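Local coordinates for cupin 2, conserved barrel (Desulfitobacterium hafniense, PDB 2OZJ), which is of unknown function but belongs to the cupin superfamily, with a conserved-barrel beta fold, and packs as a two-chain assembly, at residues L14-L19 against K103-T108. Numbering follows the deposited sequence. Where two conformers were deposited one is given.
Sequences LPLASL and KMLQIT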
ATOM      1  N   LEU A  14      -1.419  11.573  -6.913  1.00 12.96           N
ATOM      2  CA  LEU A  14      -0.876  10.975  -8.108  1.00 13.08           C
ATOM      3  C   LEU A  14      -1.033   9.480  -7.942  1.00 13.11           C
ATOM      4  O   LEU A  14      -0.992   8.986  -6.825  1.00 13.36           O
ATOM      5  CB  LEU A  14       0.607  11.330  -8.289  1.00 13.79           C
ATOM      6  CG  LEU A  14       1.004  12.811  -8.387  1.00 14.56           C
ATOM      7  CD1 LEU A  14       2.530  12.964  -8.276  1.00 14.47           C
ATOM      8  CD2 LEU A  14       0.494  13.425  -9.662  1.00 16.63           C
ATOM      9  N   PRO A  15      -1.123   8.763  -9.066  1.00 14.62           N
ATOM     10  CA  PRO A  15      -1.078   7.326  -9.016  1.00 17.04           C
ATOM     11  C   PRO A  15       0.290   6.893  -8.546  1.00 17.23           C
ATOM     12  O   PRO A  15       1.328   7.451  -8.942  1.00 13.84           O
ATOM     13  CB  PRO A  15      -1.270   6.916 -10.484  1.00 19.25           C
ATOM     14  CG  PRO A  15      -1.564   8.101 -11.216  1.00 20.94           C
ATOM     15  CD  PRO A  15      -1.203   9.276 -10.434  1.00 16.91           C
ATOM     16  N   LEU A  16       0.310   5.858  -7.734  1.00 17.85           N
ATOM     17  CA  LEU A  16       1.496   5.403  -7.132  1.00 18.06           C
ATOM     18  C   LEU A  16       2.530   4.929  -8.183  1.00 14.45           C
ATOM     19  O   LEU A  16       3.724   5.250  -8.123  1.00 17.77           O
ATOM     20  CB  LEU A  16       1.079   4.294  -6.156  1.00 22.47           C
ATOM     21  CG  LEU A  16       2.021   3.899  -5.076  1.00 18.01           C
ATOM     22  CD1 LEU A  16       2.529   5.039  -4.212  1.00 17.10           C
ATOM     23  CD2 LEU A  16       1.216   2.825  -4.242  1.00 15.38           C
ATOM     24  N   ALA A  17       2.028   4.287  -9.244  1.00 16.65           N
ATOM     25  CA  ALA A  17       2.883   3.834 -10.343  1.00 15.07           C
ATOM     26  C   ALA A  17       3.606   4.993 -11.025  1.00 17.53           C
ATOM     27  O   ALA A  17       4.686   4.834 -11.588  1.00 22.85           O
ATOM     28  CB  ALA A  17       2.057   3.091 -11.378  1.00 15.23           C
ATOM     29  N   SER A  18       3.005   6.176 -11.012  1.00 17.14           N
ATOM     30  CA  SER A  18       3.596   7.329 -11.682  1.00 16.51           C
ATOM     31  C   SER A  18       4.811   7.908 -10.921  1.00 16.73           C
ATOM     32  O   SER A  18       5.502   8.763 -11.463  1.00 20.14           O
ATOM     33  CB  SER A  18       2.523   8.405 -11.972  1.00 16.30           C
ATOM     34  OG  SER A  18       2.245   9.131 -10.815  1.00 21.74           O
ATOM     35  N   LEU A  19       5.068   7.472  -9.689  1.00 15.37           N
ATOM     36  CA  LEU A  19       6.127   8.033  -8.869  1.00 14.44           C
ATOM     37  C   LEU A  19       7.501   7.381  -9.167  1.00 15.51           C
ATOM     38  O   LEU A  19       8.507   7.881  -8.713  1.00 19.60           O
ATOM     39  CB  LEU A  19       5.820   7.917  -7.390  1.00 15.72           C
ATOM     40  CG  LEU A  19       4.556   8.645  -6.890  1.00 15.01           C
ATOM     41  CD1 LEU A  19       4.436   8.348  -5.411  1.00 13.89           C
ATOM     42  CD2 LEU A  19       4.595  10.128  -7.159  1.00 22.75           C
ATOM     43  N   LYS A 103       6.580  -2.650 -11.733  1.00 12.77           N
ATOM     44  CA  LYS A 103       6.710  -1.767 -10.631  1.00 12.74           C
ATOM     45  C   LYS A 103       5.952  -2.364  -9.458  1.00 12.74           C
ATOM     46  O   LYS A 103       4.858  -2.923  -9.632  1.00 13.59           O
ATOM     47  CB  LYS A 103       6.092  -0.421 -10.956  1.00 14.20           C
ATOM     48  CG  LYS A 103       6.725   0.326 -12.108  1.00 12.90           C
ATOM     49  CD  LYS A 103       5.933   1.599 -12.398  1.00 14.53           C
ATOM     50  CE  LYS A 103       6.440   2.312 -13.656  1.00 18.47           C
ATOM     51  NZ  LYS A 103       5.633   3.535 -13.955  1.00 15.07           N
HETATM   52  N   MSE A 104       6.524  -2.287  -8.265  0.70 13.62           N
HETATM   53  CA  MSE A 104       5.831  -2.763  -7.069  0.70 14.63           C
HETATM   54  C   MSE A 104       6.053  -1.893  -5.847  0.70 14.10           C
HETATM   55  O   MSE A 104       7.049  -1.183  -5.732  0.70 12.29           O
HETATM   56  CB  MSE A 104       6.273  -4.189  -6.740  0.70 15.54           C
HETATM   57  CG  MSE A 104       7.681  -4.264  -6.267  0.70 14.94           C
HETATM   58 SE   MSE A 104       8.193  -6.009  -5.660  0.53 21.53          SE
HETATM   59  CE  MSE A 104      10.076  -5.632  -5.650  0.70 22.65           C
ATOM     60  N   LEU A 105       5.115  -2.003  -4.907  1.00 11.67           N
ATOM     61  CA  LEU A 105       5.249  -1.487  -3.550  1.00 11.32           C
ATOM     62  C   LEU A 105       5.569  -2.652  -2.633  1.00 11.45           C
ATOM     63  O   LEU A 105       4.941  -3.694  -2.722  1.00 12.59           O
ATOM     64  CB  LEU A 105       3.930  -0.843  -3.109  1.00 11.86           C
ATOM     65  CG  LEU A 105       3.793  -0.380  -1.654  1.00 14.68           C
ATOM     66  CD1 LEU A 105       4.621   0.840  -1.390  1.00 15.32           C
ATOM     67  CD2 LEU A 105       2.322  -0.136  -1.360  1.00 16.20           C
ATOM     68  N   GLN A 106       6.534  -2.450  -1.740  0.50 10.13           N
ATOM     69  CA  GLN A 106       6.874  -3.439  -0.726  0.50 11.28           C
ATOM     70  C   GLN A 106       6.688  -2.795   0.643  0.50 11.89           C
ATOM     71  O   GLN A 106       7.112  -1.657   0.864  0.50 11.04           O
ATOM     72  CB  GLN A 106       8.329  -3.868  -0.884  0.50  9.00           C
ATOM     73  CG  GLN A 106       8.855  -4.764   0.231  0.50 10.65           C
ATOM     74  CD  GLN A 106      10.243  -5.346  -0.071  0.50 13.19           C
ATOM     75  OE1 GLN A 106      10.705  -5.323  -1.205  0.50  9.65           O
ATOM     76  NE2 GLN A 106      10.897  -5.865   0.961  0.50 12.67           N
ATOM     77  N   ILE A 107       6.042  -3.518   1.546  1.00 11.69           N
ATOM     78  CA  ILE A 107       5.948  -3.113   2.947  1.00 11.35           C
ATOM     79  C   ILE A 107       6.490  -4.237   3.773  1.00 13.71           C
ATOM     80  O   ILE A 107       5.984  -5.332   3.692  1.00 13.37           O
ATOM     81  CB  ILE A 107       4.490  -2.799   3.366  1.00 12.14           C
ATOM     82  CG1 ILE A 107       3.943  -1.643   2.543  1.00 14.76           C
ATOM     83  CG2 ILE A 107       4.422  -2.490   4.918  1.00 12.45           C
ATOM     84  CD1 ILE A 107       2.415  -1.545   2.637  1.00 16.67           C
ATOM     85  N   THR A 108       7.552  -3.978   4.525  1.00 13.57           N
ATOM     86  CA  THR A 108       8.136  -4.991   5.382  1.00 14.06           C
ATOM     87  C   THR A 108       8.204  -4.525   6.832  1.00 16.27           C
ATOM     88  O   THR A 108       8.671  -3.428   7.116  1.00 15.75           O
ATOM     89  CB  THR A 108       9.523  -5.430   4.900  1.00 14.75           C
ATOM     90  OG1 THR A 108       9.437  -5.912   3.567  1.00 20.87           O
ATOM     91  CG2 THR A 108      10.039  -6.554   5.770  1.00 14.67           C
TER
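In the cupin beta-barrel, strand 102-109 meets a short 3-10 turn, residues 16-19, through one polar and one apolar contact: Lys-103 on Ala-17 and Leu-105 on Leu-16. The evidence for the first is a hydrogen bond of 2.9 Å from Lys-103 NZ to Ala-17 O. The ammonium group comes from above the carbonyl plane, 40° out of it, with a C=O...N angle of 137°, so the oxygen is not met on a lone pair. CG of Lys-103 stands anti to its own carbonyl carbon (chi1 -62°) and the chain is extended beyond, which carries NZ alongside the turn; on the way CD passes 4.3 Å from Ala-17 CB. Gln-66 OE1 also takes a hydrogen bond from NZ. A methionine in place of Lys-103 would probably leave both Ala-17 O and Gln-66 OE1 without this donor. The apolar contact is looser, one methyl against another: Leu-16 CD2 lies 4.3 Å from Leu-105 CD2, and Leu-65 also touches Leu-16. The turn itself is closed by Pro-15 O, which accepts from Ser-18 N (3.0 Å) and, in its carbonyl plane, from Ser-18 OG (2.7 Å). Just before it, Leu-14 and Pro-15 pair antiparallel with a strand of the second subunit, as in cupin dimers whose N-terminal strand extends the partner's barrel sheet.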